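Local coordinates for glycoside hydrolase family protein (Novosphingobium sp. PP1Y, PDB 6Q2F) that is an alpha-L-rhamnosidase, a glycoside hydrolase that probably removes terminal alpha-L-rhamnose units from glycosidic substrates, at residues G990-A995 and L1090-A1095; E1012-S1017 and A1029-N1034; L1047-G1052 and A1058-N1063. All blocks are in the same frame, centred on the assembly; numbering follows the deposited sequence.

Contact 1 of 3, residues G990-A995 and L1090-A1095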
# COMPACT_ATOMS: atom_id res chain seq x y z
N GLY A 990 11.70 22.57 44.24
CA GLY A 990 11.88 23.97 44.49
C GLY A 990 11.37 24.82 43.36
O GLY A 990 10.59 24.36 42.55
N ALA A 991 11.81 26.06 43.34
CA ALA A 991 11.31 27.06 42.40
C ALA A 991 11.97 26.97 41.03
O ALA A 991 13.17 26.74 40.93
CB ALA A 991 11.50 28.46 42.97
N TRP A 992 11.18 27.20 39.99
CA TRP A 992 11.69 27.32 38.63
C TRP A 992 11.19 28.61 38.01
O TRP A 992 10.04 29.01 38.24
CB TRP A 992 11.26 26.14 37.75
CG TRP A 992 11.81 24.82 38.12
CD1 TRP A 992 11.49 24.07 39.21
CD2 TRP A 992 12.77 24.06 37.37
NE1 TRP A 992 12.20 22.89 39.20
CE2 TRP A 992 12.98 22.86 38.07
CE3 TRP A 992 13.46 24.29 36.19
CZ2 TRP A 992 13.86 21.89 37.62
CZ3 TRP A 992 14.33 23.33 35.74
CH2 TRP A 992 14.53 22.14 36.46
N GLN A 993 12.05 29.24 37.21
CA GLN A 993 11.62 30.31 36.32
C GLN A 993 11.12 29.68 35.03
O GLN A 993 11.74 28.75 34.51
CB GLN A 993 12.77 31.27 36.01
CG GLN A 993 13.54 31.72 37.25
CD GLN A 993 12.63 32.11 38.38
OE1 GLN A 993 11.71 32.91 38.21
NE2 GLN A 993 12.86 31.53 39.55
N VAL A 994 9.99 30.18 34.53
CA VAL A 994 9.44 29.74 33.26
C VAL A 994 9.20 30.96 32.38
O VAL A 994 8.51 31.89 32.79
CB VAL A 994 8.12 28.97 33.45
CG1 VAL A 994 7.73 28.30 32.13
CG2 VAL A 994 8.27 27.94 34.55
N ALA A 995 9.75 30.93 31.17
CA ALA A 995 9.52 31.99 30.19
C ALA A 995 8.79 31.38 29.00
O ALA A 995 9.16 30.30 28.55
CB ALA A 995 10.82 32.66 29.75
N LEU A 1090 20.87 25.78 34.51
CA LEU A 1090 20.04 24.78 33.85
C LEU A 1090 18.94 25.52 33.11
O LEU A 1090 18.23 26.33 33.71
CB LEU A 1090 19.44 23.80 34.87
CG LEU A 1090 18.51 22.70 34.35
CD1 LEU A 1090 19.23 21.78 33.35
CD2 LEU A 1090 18.00 21.86 35.53
N GLU A 1091 18.81 25.24 31.81
CA GLU A 1091 17.73 25.79 31.00
C GLU A 1091 17.14 24.65 30.19
O GLU A 1091 17.88 23.89 29.56
CB GLU A 1091 18.21 26.89 30.04
CG GLU A 1091 19.20 27.87 30.61
CD GLU A 1091 19.56 28.94 29.60
OE1 GLU A 1091 18.62 29.45 28.93
OE2 GLU A 1091 20.76 29.25 29.46
N ILE A 1092 15.82 24.52 30.23
CA ILE A 1092 15.11 23.40 29.64
C ILE A 1092 14.00 23.98 28.78
O ILE A 1092 13.05 24.58 29.31
CB ILE A 1092 14.55 22.45 30.69
CG1 ILE A 1092 15.68 21.95 31.60
CG2 ILE A 1092 13.80 21.31 30.01
CD1 ILE A 1092 15.26 20.91 32.62
N ARG A 1093 14.11 23.81 27.46
CA ARG A 1093 13.13 24.35 26.54
C ARG A 1093 12.16 23.23 26.22
O ARG A 1093 12.53 22.25 25.55
CB ARG A 1093 13.81 24.91 25.30
CG ARG A 1093 14.51 26.25 25.57
CD ARG A 1093 15.48 26.65 24.47
NE ARG A 1093 14.83 26.79 23.17
CZ ARG A 1093 14.97 25.93 22.17
NH1 ARG A 1093 15.75 24.85 22.30
NH2 ARG A 1093 14.34 26.15 21.03
N VAL A 1094 10.94 23.32 26.75
CA VAL A 1094 9.91 22.30 26.56
C VAL A 1094 8.94 22.78 25.50
O VAL A 1094 8.38 23.88 25.60
CB VAL A 1094 9.16 21.97 27.85
CG1 VAL A 1094 8.14 20.87 27.56
CG2 VAL A 1094 10.13 21.54 28.94
N ALA A 1095 8.72 21.94 24.49
CA ALA A 1095 7.74 22.16 23.45
C ALA A 1095 6.60 21.17 23.62
O ALA A 1095 6.83 20.00 23.96
CB ALA A 1095 8.37 21.99 22.06

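Contact 2 of 3, residues E1012-S1017 and A1029-N1034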
# COMPACT_ATOMS: atom_id res chain seq x y z
N GLU A 1012 4.65 21.98 37.98
CA GLU A 1012 3.25 21.58 37.86
C GLU A 1012 2.90 21.44 36.39
O GLU A 1012 3.45 22.15 35.54
CB GLU A 1012 2.30 22.61 38.51
CG GLU A 1012 2.47 22.80 40.01
CD GLU A 1012 1.88 21.66 40.83
OE1 GLU A 1012 2.31 21.45 41.99
OE2 GLU A 1012 0.97 20.96 40.30
N PRO A 1013 1.98 20.53 36.05
CA PRO A 1013 1.50 20.47 34.66
C PRO A 1013 0.85 21.79 34.29
O PRO A 1013 -0.09 22.23 34.96
CB PRO A 1013 0.50 19.30 34.66
CG PRO A 1013 0.72 18.58 35.96
CD PRO A 1013 1.26 19.60 36.92
N LEU A 1014 1.37 22.44 33.25
CA LEU A 1014 0.86 23.75 32.86
C LEU A 1014 -0.62 23.70 32.51
O LEU A 1014 -1.35 24.66 32.78
CB LEU A 1014 1.65 24.30 31.67
CG LEU A 1014 3.16 24.44 31.92
CD1 LEU A 1014 3.88 25.08 30.74
CD2 LEU A 1014 3.41 25.23 33.19
N ASP A 1015 -1.09 22.59 31.96
CA ASP A 1015 -2.51 22.48 31.61
C ASP A 1015 -3.43 22.48 32.82
O ASP A 1015 -4.65 22.57 32.65
CB ASP A 1015 -2.73 21.21 30.79
CG ASP A 1015 -2.25 19.98 31.52
OD1 ASP A 1015 -1.02 19.79 31.60
OD2 ASP A 1015 -3.11 19.19 31.99
N LYS A 1016 -2.90 22.36 34.03
CA LYS A 1016 -3.71 22.49 35.24
C LYS A 1016 -3.61 23.89 35.84
O LYS A 1016 -4.10 24.12 36.95
CB LYS A 1016 -3.31 21.44 36.27
CG LYS A 1016 -3.53 19.99 35.81
CD LYS A 1016 -5.01 19.70 35.61
CE LYS A 1016 -5.29 18.22 35.32
NZ LYS A 1016 -5.54 17.95 33.88
N SER A 1017 -3.01 24.84 35.13
CA SER A 1017 -2.79 26.16 35.70
C SER A 1017 -4.10 26.92 35.86
O SER A 1017 -5.04 26.77 35.07
CB SER A 1017 -1.84 26.97 34.83
OG SER A 1017 -1.76 28.32 35.25
N ALA A 1029 8.10 26.55 26.16
CA ALA A 1029 8.27 27.14 27.48
C ALA A 1029 9.69 26.85 27.96
O ALA A 1029 10.14 25.70 27.93
CB ALA A 1029 7.25 26.58 28.47
N THR A 1030 10.40 27.90 28.40
CA THR A 1030 11.80 27.79 28.80
C THR A 1030 11.89 27.80 30.32
O THR A 1030 11.61 28.82 30.97
CB THR A 1030 12.62 28.92 28.19
OG1 THR A 1030 12.59 28.80 26.76
CG2 THR A 1030 14.07 28.86 28.66
N TYR A 1031 12.28 26.67 30.90
CA TYR A 1031 12.44 26.54 32.34
C TYR A 1031 13.88 26.81 32.73
O TYR A 1031 14.82 26.36 32.07
CB TYR A 1031 12.03 25.15 32.81
CG TYR A 1031 10.55 24.83 32.74
CD1 TYR A 1031 9.91 24.59 31.52
CD2 TYR A 1031 9.80 24.70 33.90
CE1 TYR A 1031 8.56 24.27 31.45
CE2 TYR A 1031 8.45 24.37 33.85
CZ TYR A 1031 7.83 24.16 32.62
OH TYR A 1031 6.50 23.82 32.56
N SER A 1032 14.05 27.51 33.85
CA SER A 1032 15.31 28.12 34.25
C SER A 1032 15.51 27.88 35.74
O SER A 1032 14.56 27.99 36.52
CB SER A 1032 15.31 29.63 33.97
OG SER A 1032 16.51 30.24 34.40
N ARG A 1033 16.75 27.59 36.12
CA ARG A 1033 17.09 27.22 37.49
C ARG A 1033 18.60 27.04 37.57
O ARG A 1033 19.27 26.81 36.54
CB ARG A 1033 16.38 25.91 37.86
CG ARG A 1033 16.33 25.55 39.32
CD ARG A 1033 15.95 24.08 39.44
NE ARG A 1033 15.66 23.67 40.81
CZ ARG A 1033 16.58 23.56 41.76
NH1 ARG A 1033 17.84 23.85 41.50
NH2 ARG A 1033 16.24 23.16 42.98
N ASN A 1034 19.13 27.14 38.79
CA ASN A 1034 20.49 26.72 39.12
C ASN A 1034 20.45 25.44 39.94
O ASN A 1034 19.43 25.08 40.52
CB ASN A 1034 21.23 27.80 39.91
CG ASN A 1034 21.50 29.03 39.08
OD1 ASN A 1034 21.93 28.92 37.93
ND2 ASN A 1034 21.23 30.19 39.64
O HOH W 1 5.76 22.73 34.93

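Contact 3 of 3, residues L1047-G1052 and A1058-N1063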
# COMPACT_ATOMS: atom_id res chain seq x y z
N LEU A 1047 26.82 11.34 35.03
CA LEU A 1047 25.75 12.02 35.74
C LEU A 1047 24.61 12.22 34.76
O LEU A 1047 24.80 12.86 33.72
CB LEU A 1047 26.22 13.37 36.30
CG LEU A 1047 25.21 14.26 37.05
CD1 LEU A 1047 24.65 13.52 38.26
CD2 LEU A 1047 25.87 15.56 37.50
N TRP A 1048 23.44 11.66 35.07
CA TRP A 1048 22.28 11.77 34.20
C TRP A 1048 21.27 12.73 34.81
O TRP A 1048 21.11 12.80 36.04
CB TRP A 1048 21.62 10.40 33.98
CG TRP A 1048 22.52 9.44 33.26
CD1 TRP A 1048 23.48 8.63 33.81
CD2 TRP A 1048 22.56 9.18 31.84
NE1 TRP A 1048 24.11 7.90 32.83
CE2 TRP A 1048 23.56 8.21 31.62
CE3 TRP A 1048 21.84 9.68 30.75
CZ2 TRP A 1048 23.86 7.73 30.34
CZ3 TRP A 1048 22.15 9.19 29.47
CH2 TRP A 1048 23.15 8.23 29.28
N LEU A 1049 20.62 13.50 33.94
CA LEU A 1049 19.49 14.33 34.29
C LEU A 1049 18.23 13.62 33.82
O LEU A 1049 18.04 13.43 32.61
CB LEU A 1049 19.59 15.71 33.64
CG LEU A 1049 18.46 16.69 33.94
CD1 LEU A 1049 18.60 17.24 35.35
CD2 LEU A 1049 18.47 17.83 32.94
N ASP A 1050 17.38 13.22 34.76
CA ASP A 1050 16.12 12.58 34.41
C ASP A 1050 15.00 13.59 34.63
O ASP A 1050 14.85 14.11 35.73
CB ASP A 1050 15.88 11.32 35.25
CG ASP A 1050 14.74 10.49 34.72
OD1 ASP A 1050 13.61 11.01 34.66
OD2 ASP A 1050 14.98 9.33 34.34
N LEU A 1051 14.24 13.86 33.57
CA LEU A 1051 13.22 14.91 33.62
C LEU A 1051 11.86 14.42 34.10
O LEU A 1051 10.95 15.24 34.26
CB LEU A 1051 13.03 15.54 32.24
CG LEU A 1051 14.24 16.21 31.62
CD1 LEU A 1051 13.83 16.81 30.30
CD2 LEU A 1051 14.79 17.29 32.55
N GLY A 1052 11.68 13.12 34.30
CA GLY A 1052 10.36 12.63 34.67
C GLY A 1052 9.38 12.80 33.52
O GLY A 1052 9.72 12.60 32.35
N ALA A 1058 11.91 18.02 25.38
CA ALA A 1058 12.69 19.04 26.00
C ALA A 1058 14.13 19.10 25.62
O ALA A 1058 14.84 18.15 25.68
CB ALA A 1058 12.58 18.90 27.50
N GLN A 1059 14.56 20.28 25.26
CA GLN A 1059 15.96 20.51 24.93
C GLN A 1059 16.64 21.11 26.17
O GLN A 1059 16.12 22.07 26.74
CB GLN A 1059 16.08 21.43 23.70
CG GLN A 1059 17.50 21.81 23.26
CD GLN A 1059 18.11 22.91 24.14
OE1 GLN A 1059 17.49 23.95 24.39
NE2 GLN A 1059 19.32 22.67 24.63
N VAL A 1060 17.77 20.54 26.58
CA VAL A 1060 18.41 20.87 27.85
C VAL A 1060 19.77 21.49 27.60
O VAL A 1060 20.60 20.92 26.88
CB VAL A 1060 18.53 19.64 28.75
CG1 VAL A 1060 19.30 20.00 30.05
CG2 VAL A 1060 17.15 19.10 29.05
N SER A 1061 20.02 22.64 28.23
CA SER A 1061 21.31 23.31 28.23
C SER A 1061 21.82 23.41 29.66
O SER A 1061 21.11 23.89 30.54
CB SER A 1061 21.22 24.70 27.59
OG SER A 1061 20.92 24.59 26.21
N VAL A 1062 23.05 22.95 29.88
CA VAL A 1062 23.70 23.00 31.18
C VAL A 1062 24.92 23.91 31.05
O VAL A 1062 25.80 23.65 30.23
CB VAL A 1062 24.10 21.59 31.66
CG1 VAL A 1062 24.91 21.66 32.96
CG2 VAL A 1062 22.86 20.74 31.83
N ASN A 1063 24.96 24.97 31.85
CA ASN A 1063 25.97 26.02 31.71
C ASN A 1063 26.11 26.45 30.25
O ASN A 1063 27.21 26.51 29.70
CB ASN A 1063 27.32 25.59 32.27
CG ASN A 1063 27.23 25.06 33.68
OD1 ASN A 1063 26.68 25.72 34.57
ND2 ASN A 1063 27.73 23.84 33.89

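Contact 1 of 3, residues G990-A995 and L1090-A1095
The indole of Trp992 is met obliquely at the outer end of its six-membered ring by two aliphatic side chains, Leu1090 and Ile1092. Their methyls lie on opposite sides of the ring plane. The closer approach is Leu1090 CD2 to Trp992 CH2, 3.6 Å; Ile1092 CD1 stands 4.1 Å from Trp992 CZ3. Arg1033 approaches the indole on the side of Leu1090, its CD 3.5 Å from Trp992 CE2, in a cation-pi contact whose guanidinium position is not certain. With Trp992 CG anti to the carbonyl carbon (chi1 -66°), the indole extends toward strand 1086-1095, and its NE1 gives a weak hydrogen bond to Leu988 O. No hydrogen bond joins the two segments, as expected from the topology: both strands belong to the six-stranded antiparallel sheet of a beta-sandwich resembling galactose-binding domains, and strand 1028-1037 runs between them. The contact therefore bridges next-but-one strands on one face of the sheet. Replacing the indole by the single methyl of an alanine would probably leave a gap beside Leu1090 CD2 and Ile1092 CD1, which would lose their aromatic neighbour.

Contact 2 of 3, residues E1012-S1017 and A1029-N1034
A short 3-10 turn at 1014-1016 faces strand 1029-1034 with Leu1014 CA 9.8 Å from Ala1029 CA, a separation bridged by side chains. The turn belongs to the loop that follows strand 1005-1008 of a galactose-binding-like beta-sandwich, and it packs against strand 1028-1037 of the six-stranded sheet. Its pitch shows in the i to i+3 bonds, Lys1016 N to Pro1013 O at 3.0 Å and Ser1017 N to Leu1014 O at 2.9 Å. Leu1014 and Tyr1031 reach toward each other from opposite directions. The leucine brings its branched end to the phenol oxygen: CD1 of Leu1014 lies 3.4 Å from Tyr1031 OH, and its CG and CD2 are almost as near. The same CD1 is 4.3 Å from Ala1029 CB, while Phe996 and Val1022 add further apolar contacts to Leu1014. Tyr1031 CG is anti to the carbonyl carbon (chi1 -70°), a setting that carries the ring away from its strand toward the loop. Although the leucine methyls press against it, the hydroxyl has polar partners: it is hydrogen-bonded to the backbone N of Leu1132, in a strand of the four-stranded sheet, so this one side chain links the two layers. Nearby, Asp1015 OD1 is bonded to Ser1130 N, which ties the turn to the segment leading into that strand. The second partner of the phenol is a water that accepts from Tyr1031 OH at 2.7 Å and donates to the carbonyl oxygen of Glu1012 at 2.5 Å.

Contact 3 of 3, residues L1047-G1052 and A1058-N1063
Leu1049 and Leu1051 face Val1060 and Ala1058 across the interior of a beta-sandwich, the leucines from the side of the four-stranded sheet and the others from the six-stranded one. The segments are stacked, not paired within a sheet: Leu1049 CA lies 9.2 Å from Val1060 CA and Leu1051 CA 8.7 Å from Ala1058 CA, too far for backbone bonding, and no hydrogen bond crosses. Since the chain passes from one sheet to the other between these segments, the arrangement is consistent with a beta-arch. Leu1049 and Val1060 slant past each other, meeting through Leu1049 CD2 and Val1060 CG1 at 3.7 Å. Val1060 turns its other methyl to the second leucine, with CG2 4.2 Å from Leu1051 CD1, and so fits its two branches to two different neighbours. Leu1051 CG is anti to the carbonyl carbon (chi1 -60°), which aims CD1 across the interior to Ala1058 CB, 3.7 Å away. Ile1092 and Leu1090 of strand 1086-1095 extend this apolar layer beside Leu1051 and Val1060. Polar groups work at the margins. Gln1059, whose CB is turned from the leucines, donates from NE2 to Ser1061 OG, 3.0 Å away and nearly in its amide plane, with an N-H...O angle of 170°, and also bonds Asp1066 OD1. Around Leu1051 the backbone bends in an Asx turn, in which Gly1052 N donates to Asp1050 OD1 at 2.9 Å, nearly along the carboxylate C-O axis.

Overall arrangement
All three contacts belong to the C-terminal beta-sandwich, over 40 Å from the centre of the chain. Contacts 1 and 2 have centres about 6 Å apart and both reach the six-stranded sheet, contact 2 through strand 1028-1037 alone, which separates the two strands of contact 1. Contact 3 is centred about 11 Å from contact 1 and 14 Å from contact 2; its strand 1057-1062 borders strand 1086-1095, whereas 1047-1055 lies in the opposing sheet. Along the chain, contact 2 closes before contact 3 opens, and both fall between the halves of contact 1. The sandwich thus combines one long-range closure with two local ones, and Ile1092 CG2 joins contact 1 to contact 3 at Ala1058 CB, 3.7 Å away.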